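Local coordinates for extracellular solute-binding protein family 1 (Alicyclobacillus acidocaldarius subsp. acidocaldarius, PDB 4OVJ), which probably captures a solute outside the cell and delivers it to a membrane transporter, as other extracellular solute-binding proteins of this family do, at residues K36-A39 against V40-A44; A43-K46 against A47-A51; N319-Q322 against A323-L327; M85-Y89 against E90-A94. All coordinates share one frame; numbering follows the deposited sequence. Where two conformers were deposited one is given.

All four contacts are local ones, each within a continuous run of chain, and all lie in the same lobe. Contacts 1 and 2 follow one another on helix 35-51, share Ala43 and Ala44, and have centres about 11 Å apart. Contact 4 comes next in sequence, where strand 84-87 turns toward helix 92-98; its centre is about 20 Å from that of contact 1. Contact 3, on helix 321-327, comes last yet packs against the first two: Ala326 and Leu327 meet Ala43 and Ala44, with centres about 9 to 11 Å apart. A late helix thus covers an early one, while strands 25-31 and 84-87 pair in the sheet and tie contact 4 to the same lobe.

Contact 1: residues K36-A39 against V40-A44; sequences KEEA and VTLAA
Lys36 and Val40, one helical turn apart, meet with their side chains crossing at about a right angle. Lys36 CG stands anti to the backbone N and the chain then bends at chi2 (58°), which swings its far end round toward the valine: NZ comes to 4.1 Å from Val40 CG1, with Lys36 CE close beside it, so the ammonium does not make the contact alone. The other methyl, Val40 CG2, points toward the next carbonyl, 3.4 Å from Glu37 O, packed against the backbone of the preceding turn.

Glu38 and Leu42 follow a different pattern, running alongside each other in the same direction. The extended glutamate passes the leucine with Glu38 CG 4.1 Å from Leu42 CD1, and at their bases Leu42 N donates a nearly straight bond of 2.9 Å to Glu38 O.

Between these two pairs, Thr41 turns its hydroxyl back along the helix. With chi1 at -54° OG1 stands beside its own backbone N, where it donates to Glu37 O over 2.6 Å. The same oxygen takes the amide of Thr41, N to O 3.1 Å, from the opposite face of the carbonyl plane, so two donors of a single residue grip it. Thr41 OG1 is also hydrogen-bonded to Arg331 NH2, giving the hydroxyl a second partner.

The turn belongs to helix 35-51, the connecting helix of a beta-alpha-beta unit. Thr41 faces Phe29 and Phe31 of strand 25-31, Glu38 and Leu42 touch strand 55-61, and Val40 rests on Val330 and Arg331 in the loop after helix 321-327.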
# COMPACT_ATOMS: atom_id res chain seq x y z
N LYS A 36 15.54 8.18 8.84
CA LYS A 36 15.84 7.92 7.43
C LYS A 36 14.94 8.76 6.52
O LYS A 36 15.41 9.36 5.55
CB LYS A 36 15.67 6.43 7.14
CG LYS A 36 15.88 6.03 5.69
CD LYS A 36 17.26 6.40 5.16
CE LYS A 36 17.56 5.65 3.87
NZ LYS A 36 18.79 6.14 3.21
N GLU A 37 13.65 8.81 6.85
CA GLU A 37 12.70 9.63 6.11
C GLU A 37 13.06 11.11 6.19
O GLU A 37 12.99 11.82 5.18
CB GLU A 37 11.27 9.35 6.61
CG GLU A 37 10.79 7.96 6.18
CD GLU A 37 9.69 7.32 7.03
OE1 GLU A 37 9.27 7.87 8.06
OE2 GLU A 37 9.25 6.22 6.65
N GLU A 38 13.46 11.58 7.38
CA GLU A 38 13.93 12.97 7.51
C GLU A 38 15.12 13.25 6.59
O GLU A 38 15.13 14.24 5.87
CB GLU A 38 14.31 13.31 8.96
CG GLU A 38 14.69 14.77 9.13
CD GLU A 38 15.32 15.10 10.47
OE1 GLU A 38 15.66 14.17 11.23
OE2 GLU A 38 15.48 16.30 10.76
N ALA A 39 16.11 12.36 6.60
CA ALA A 39 17.32 12.57 5.82
C ALA A 39 17.02 12.67 4.32
O ALA A 39 17.48 13.58 3.66
CB ALA A 39 18.31 11.44 6.10
N VAL A 40 16.23 11.74 3.77
CA VAL A 40 16.00 11.75 2.33
C VAL A 40 15.15 12.96 1.93
O VAL A 40 15.31 13.51 0.84
CB VAL A 40 15.39 10.42 1.79
CG1 VAL A 40 16.31 9.25 2.13
CG2 VAL A 40 13.97 10.18 2.31
N THR A 41 14.28 13.39 2.83
CA THR A 41 13.42 14.54 2.55
C THR A 41 14.25 15.81 2.52
O THR A 41 14.10 16.64 1.63
CB THR A 41 12.28 14.66 3.59
OG1 THR A 41 11.57 13.42 3.67
CG2 THR A 41 11.35 15.78 3.19
N LEU A 42 15.18 15.94 3.46
CA LEU A 42 16.11 17.07 3.44
C LEU A 42 17.00 17.05 2.19
O LEU A 42 17.31 18.10 1.64
CB LEU A 42 16.95 17.13 4.71
CG LEU A 42 16.15 17.38 5.99
CD1 LEU A 42 17.09 17.40 7.17
CD2 LEU A 42 15.31 18.65 5.92
N ALA A 43 17.37 15.86 1.72
CA ALA A 43 18.15 15.78 0.49
C ALA A 43 17.33 16.22 -0.72
O ALA A 43 17.86 16.85 -1.63
CB ALA A 43 18.68 14.37 0.29
N ALA A 44 16.04 15.89 -0.74
CA ALA A 44 15.18 16.33 -1.83
C ALA A 44 15.01 17.86 -1.81
O ALA A 44 15.02 18.50 -2.85
CB ALA A 44 13.83 15.63 -1.77

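Contact 2: residues A43-K46 against A47-A51; sequences AAVK and AFEKA
Glu49 packs back on Val45, one turn earlier, and its side chain follows the valine outward. Starting at the backbone, Glu49 CB sits 3.6 Å from Val45 O. The first torsion, chi1 -71°, sets CG beside the residue's own N and brings it to 3.4 Å from that same Val45 O, so CB and CG both lie against the oxygen that the residue's own amide uses: Glu49 N donates to Val45 O over 2.9 Å. Beyond CG the chain is extended, and CD carries the two carboxylate oxygens past the valine. OE1 passes Val45 CG1 at 4.1 Å, a loose van der Waals approach, whereas OE2 has the stronger partner, accepting a hydrogen bond from Ile57 N of strand 55-61. That bond ties the helix side chain directly to the backbone of the neighbouring strand.

Elsewhere on the turn the contacts are with the backbone. Phe48 N donates to Ala44 O at 2.9 Å. Phe48 CB rests 3.5 Å from Val45 O, while the ring extends clear of 43-46 to meet Phe313 and Phe316 edge-to-face.

Val45, Glu49 and part of Phe48 therefore face strand 55-61, while the Phe48 ring also meets helix 307-319, as expected of the connecting helix in a beta-alpha-beta crossover, here 25-31, 35-51 and 55-61.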
# COMPACT_ATOMS: atom_id res chain seq x y z
N ALA A 43 17.37 15.86 1.72
CA ALA A 43 18.15 15.78 0.49
C ALA A 43 17.33 16.22 -0.72
O ALA A 43 17.86 16.85 -1.63
CB ALA A 43 18.68 14.37 0.29
N ALA A 44 16.04 15.89 -0.74
CA ALA A 44 15.18 16.33 -1.83
C ALA A 44 15.01 17.86 -1.81
O ALA A 44 15.02 18.50 -2.85
CB ALA A 44 13.83 15.63 -1.77
N VAL A 45 14.87 18.43 -0.62
CA VAL A 45 14.77 19.88 -0.45
C VAL A 45 16.05 20.57 -0.91
O VAL A 45 16.01 21.62 -1.55
CB VAL A 45 14.45 20.25 1.01
CG1 VAL A 45 14.60 21.75 1.23
CG2 VAL A 45 13.04 19.82 1.35
N LYS A 46 17.20 19.98 -0.58
CA LYS A 46 18.48 20.50 -1.06
C LYS A 46 18.50 20.59 -2.58
O LYS A 46 18.90 21.61 -3.16
CB LYS A 46 19.66 19.67 -0.55
CG LYS A 46 21.02 20.07 -1.12
CD LYS A 46 22.17 19.29 -0.50
CE LYS A 46 23.53 19.89 -0.87
NZ LYS A 46 24.64 19.06 -0.33
N ALA A 47 18.06 19.52 -3.25
CA ALA A 47 18.02 19.50 -4.70
C ALA A 47 17.06 20.55 -5.25
O ALA A 47 17.37 21.26 -6.23
CB ALA A 47 17.65 18.11 -5.20
N PHE A 48 15.91 20.70 -4.60
CA PHE A 48 14.95 21.71 -5.02
C PHE A 48 15.52 23.13 -4.92
O PHE A 48 15.35 23.93 -5.85
CB PHE A 48 13.68 21.66 -4.18
CG PHE A 48 12.70 22.73 -4.54
CD1 PHE A 48 11.93 22.61 -5.67
CD2 PHE A 48 12.63 23.90 -3.80
CE1 PHE A 48 11.03 23.60 -6.02
CE2 PHE A 48 11.75 24.90 -4.15
CZ PHE A 48 10.95 24.75 -5.27
N GLU A 49 16.13 23.45 -3.79
CA GLU A 49 16.66 24.79 -3.56
C GLU A 49 17.76 25.16 -4.58
O GLU A 49 17.92 26.33 -4.92
CB GLU A 49 17.13 24.96 -2.11
CG GLU A 49 15.95 25.01 -1.11
CD GLU A 49 16.37 25.46 0.29
OE1 GLU A 49 17.27 24.82 0.88
OE2 GLU A 49 15.78 26.45 0.82
N LYS A 50 18.50 24.16 -5.05
CA LYS A 50 19.47 24.38 -6.12
C LYS A 50 18.78 24.60 -7.47
O LYS A 50 19.18 25.47 -8.25
CB LYS A 50 20.41 23.17 -6.23
CG LYS A 50 21.34 23.23 -7.43
CD LYS A 50 22.40 22.14 -7.35
CE LYS A 50 23.37 22.22 -8.52
NZ LYS A 50 24.52 21.30 -8.34
N ALA A 51 17.73 23.83 -7.73
CA ALA A 51 17.02 23.90 -9.02
C ALA A 51 16.16 25.16 -9.17
O ALA A 51 15.99 25.67 -10.28
CB ALA A 51 16.16 22.68 -9.21

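Contact 3: residues N319-Q322 against A323-L327; sequences NNVQ and AGKAL
Asn320 reaches Ala323 because its chi1 of -176° places CG opposite the backbone N and beside the carbonyl carbon, turning the amide over the start of the next helix. From there OD1 accepts Ala323 N at 3.2 Å, in the amide plane and on a lone pair. Gln322 N also approaches OD1, at 2.7 Å, but that bond is bent and weak. The CB atoms of Asn320 and Ala323 approach to 4.2 Å, and Asn320 O receives Gly324 N at 2.9 Å, so one residue serves the first turn with both side chain and main chain.

Farther along, Lys325 keeps company with Val321, both side chains heading outward together. The lysine is fully extended beyond CG: Lys325 CG passes 3.4 Å from Val321 O, and CE comes to 4.1 Å from Val321 CG2, so aliphatic carbons make the contact. On another face of the helix Ala326 and Leu327 pack on Ala43 and Ala44 of helix 35-51.

Asn320 also ends the helical backbone of helix 307-319, so a short break separates the two helices. The bonds round its carboxamide are those of an asparagine N-cap, starting helix 321-327 immediately after the preceding one.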
# COMPACT_ATOMS: atom_id res chain seq x y z
N ASN A 319 7.73 14.68 -9.58
CA ASN A 319 8.13 14.38 -10.98
C ASN A 319 9.59 14.60 -11.32
O ASN A 319 10.03 14.20 -12.41
CB ASN A 319 7.27 15.19 -11.94
CG ASN A 319 5.86 14.65 -12.05
OD1 ASN A 319 5.66 13.45 -12.25
ND2 ASN A 319 4.88 15.52 -11.92
N ASN A 320 10.34 15.25 -10.45
CA ASN A 320 11.72 15.54 -10.78
C ASN A 320 12.62 14.36 -10.46
O ASN A 320 12.50 13.77 -9.39
CB ASN A 320 12.19 16.80 -10.06
CG ASN A 320 13.59 17.19 -10.45
OD1 ASN A 320 14.55 16.68 -9.90
ND2 ASN A 320 13.71 18.09 -11.42
N VAL A 321 13.50 14.00 -11.40
CA VAL A 321 14.38 12.85 -11.20
C VAL A 321 15.42 13.06 -10.09
O VAL A 321 15.79 12.10 -9.41
CB VAL A 321 15.04 12.39 -12.53
CG1 VAL A 321 16.06 13.40 -13.02
CG2 VAL A 321 15.69 11.02 -12.35
N GLN A 322 15.86 14.30 -9.87
CA GLN A 322 16.80 14.59 -8.76
C GLN A 322 16.10 14.38 -7.42
O GLN A 322 16.68 13.82 -6.48
CB GLN A 322 17.37 16.01 -8.84
CG GLN A 322 18.04 16.38 -10.16
CD GLN A 322 18.99 15.31 -10.66
OE1 GLN A 322 19.79 14.77 -9.89
NE2 GLN A 322 18.93 15.01 -11.96
N ALA A 323 14.84 14.80 -7.33
CA ALA A 323 14.02 14.48 -6.18
C ALA A 323 13.85 12.98 -6.02
O ALA A 323 13.96 12.46 -4.92
CB ALA A 323 12.65 15.14 -6.28
N GLY A 324 13.58 12.29 -7.12
CA GLY A 324 13.35 10.85 -7.09
C GLY A 324 14.55 10.09 -6.56
O GLY A 324 14.40 9.18 -5.76
N LYS A 325 15.74 10.49 -7.01
CA LYS A 325 16.98 9.89 -6.52
C LYS A 325 17.20 10.17 -5.03
O LYS A 325 17.58 9.27 -4.27
CB LYS A 325 18.16 10.39 -7.35
CG LYS A 325 18.17 9.77 -8.74
CD LYS A 325 19.35 10.23 -9.59
CE LYS A 325 19.28 9.60 -10.97
NZ LYS A 325 20.33 10.14 -11.88
N ALA A 326 16.92 11.39 -4.61
CA ALA A 326 17.07 11.76 -3.20
C ALA A 326 16.08 10.99 -2.32
O ALA A 326 16.46 10.46 -1.28
CB ALA A 326 16.87 13.25 -3.03
N LEU A 327 14.82 10.94 -2.75
CA LEU A 327 13.75 10.33 -1.95
C LEU A 327 13.86 8.81 -1.90
O LEU A 327 13.49 8.19 -0.90
CB LEU A 327 12.38 10.72 -2.50
CG LEU A 327 12.02 12.20 -2.31
CD1 LEU A 327 10.75 12.53 -3.06
CD2 LEU A 327 11.87 12.54 -0.84

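Contact 4: residues M85-Y89 against E90-A94; sequences MQMDY and EYIDA
Met87, a selenomethionine at the end of strand 84-87, packs on Ile92. With CG anti to the backbone N (chi1 -180°), Met87 CG lies 3.8 Å from Ile92 CB; the bend at chi2 then carries SE to the backbone of Tyr91 and Ile92, with Met87 SE 4.0 Å from Tyr91 CB. Ile92 CG2 turns elsewhere and rests 3.6 Å from Tyr89 O.

Around this centre Asp88 organises the turn. Its carbonyl O takes Tyr91 N at 3.0 Å from well above the carbonyl plane, with a weak bond from Ile92 N besides. With CG opposite the backbone N (chi1 -171°), the carboxylate folds forward and OD2 accepts Glu90 N at 3.0 Å, met from above its own plane.

At the polar edge, the planes of the Asp88 and Glu90 carboxylates are turned 67° from each other. Asp88 OD2 and Glu90 OE1 are 4.3 Å apart, and one water donates to both, probably easing the repulsion of like charges. A second water bridges Tyr89 O and Asp93 N. Tyr89 OH is hydrogen-bonded to Asp370 O.

The Asp88 side chain closing on the amide two residues later makes an Asx turn; superposed on the beta-turn from Asp88 to Tyr91, it leads strand 84-87 toward helix 92-98.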
# COMPACT_ATOMS: atom_id res chain seq x y z
N MSE A 85 2.21 20.53 3.31
CA MSE A 85 1.97 19.63 4.42
C MSE A 85 1.99 18.23 3.89
O MSE A 85 1.25 17.89 2.97
CB MSE A 85 0.58 19.86 5.02
CG MSE A 85 0.55 20.99 6.04
SE MSE A 85 -1.32 21.38 6.56
CE MSE A 85 -1.69 22.64 5.09
N GLN A 86 2.83 17.39 4.48
CA GLN A 86 2.70 15.97 4.26
C GLN A 86 1.40 15.54 4.97
O GLN A 86 1.11 15.99 6.08
CB GLN A 86 3.92 15.22 4.78
CG GLN A 86 4.10 13.82 4.24
CD GLN A 86 5.45 13.29 4.66
OE1 GLN A 86 6.47 13.58 4.03
NE2 GLN A 86 5.48 12.58 5.74
N MSE A 87 0.60 14.73 4.29
CA MSE A 87 -0.74 14.38 4.76
C MSE A 87 -0.91 12.89 4.68
O MSE A 87 -0.26 12.22 3.89
CB MSE A 87 -1.73 15.15 3.89
CG MSE A 87 -3.21 14.95 4.21
SE MSE A 87 -3.69 15.48 6.04
CE MSE A 87 -2.73 17.18 6.29
N ASP A 88 -1.78 12.38 5.54
CA ASP A 88 -2.09 10.96 5.59
C ASP A 88 -3.55 10.70 5.22
O ASP A 88 -4.44 11.52 5.49
CB ASP A 88 -1.82 10.38 6.96
CG ASP A 88 -1.91 8.85 6.97
OD1 ASP A 88 -0.98 8.19 6.44
OD2 ASP A 88 -2.91 8.31 7.50
N TYR A 89 -3.79 9.54 4.64
CA TYR A 89 -5.14 9.11 4.24
C TYR A 89 -6.15 9.19 5.39
O TYR A 89 -7.31 9.54 5.17
CB TYR A 89 -5.08 7.70 3.66
CG TYR A 89 -6.29 7.27 2.86
CD1 TYR A 89 -6.84 8.10 1.88
CD2 TYR A 89 -6.87 6.03 3.06
CE1 TYR A 89 -7.95 7.71 1.14
CE2 TYR A 89 -7.97 5.62 2.33
CZ TYR A 89 -8.52 6.46 1.37
OH TYR A 89 -9.61 6.06 0.65
N GLU A 90 -5.70 8.87 6.60
CA GLU A 90 -6.55 8.92 7.80
C GLU A 90 -7.12 10.33 8.11
O GLU A 90 -8.23 10.45 8.66
CB GLU A 90 -5.76 8.42 9.02
CG GLU A 90 -6.50 8.53 10.35
CD GLU A 90 -5.78 7.88 11.52
OE1 GLU A 90 -4.61 7.46 11.37
OE2 GLU A 90 -6.40 7.82 12.61
N TYR A 91 -6.35 11.36 7.79
CA TYR A 91 -6.67 12.72 8.21
C TYR A 91 -7.08 13.68 7.10
O TYR A 91 -7.56 14.79 7.38
CB TYR A 91 -5.47 13.30 8.94
CG TYR A 91 -5.19 12.64 10.28
CD1 TYR A 91 -6.15 12.63 11.28
CD2 TYR A 91 -3.98 12.03 10.52
CE1 TYR A 91 -5.89 12.02 12.50
CE2 TYR A 91 -3.71 11.43 11.74
CZ TYR A 91 -4.66 11.43 12.72
OH TYR A 91 -4.37 10.83 13.92
N ILE A 92 -6.94 13.27 5.85
CA ILE A 92 -7.15 14.19 4.75
C ILE A 92 -8.60 14.69 4.70
O ILE A 92 -8.83 15.87 4.42
CB ILE A 92 -6.67 13.61 3.40
CG1 ILE A 92 -6.66 14.70 2.32
CG2 ILE A 92 -7.50 12.40 2.99
CD1 ILE A 92 -5.87 14.32 1.09
N ASP A 93 -9.57 13.82 5.00
CA ASP A 93 -10.97 14.23 4.97
C ASP A 93 -11.21 15.38 5.94
O ASP A 93 -11.86 16.37 5.59
CB ASP A 93 -11.91 13.07 5.31
CG ASP A 93 -13.38 13.49 5.36
OD1 ASP A 93 -13.99 13.63 4.28
OD2 ASP A 93 -13.92 13.67 6.48
N ALA A 94 -10.69 15.23 7.15
CA ALA A 94 -10.91 16.22 8.20
C ALA A 94 -10.33 17.58 7.80
O ALA A 94 -11.03 18.60 7.86
CB ALA A 94 -10.31 15.75 9.52
O HOH W 1 -2.77 6.20 9.27
O HOH W 2 -9.53 10.90 5.34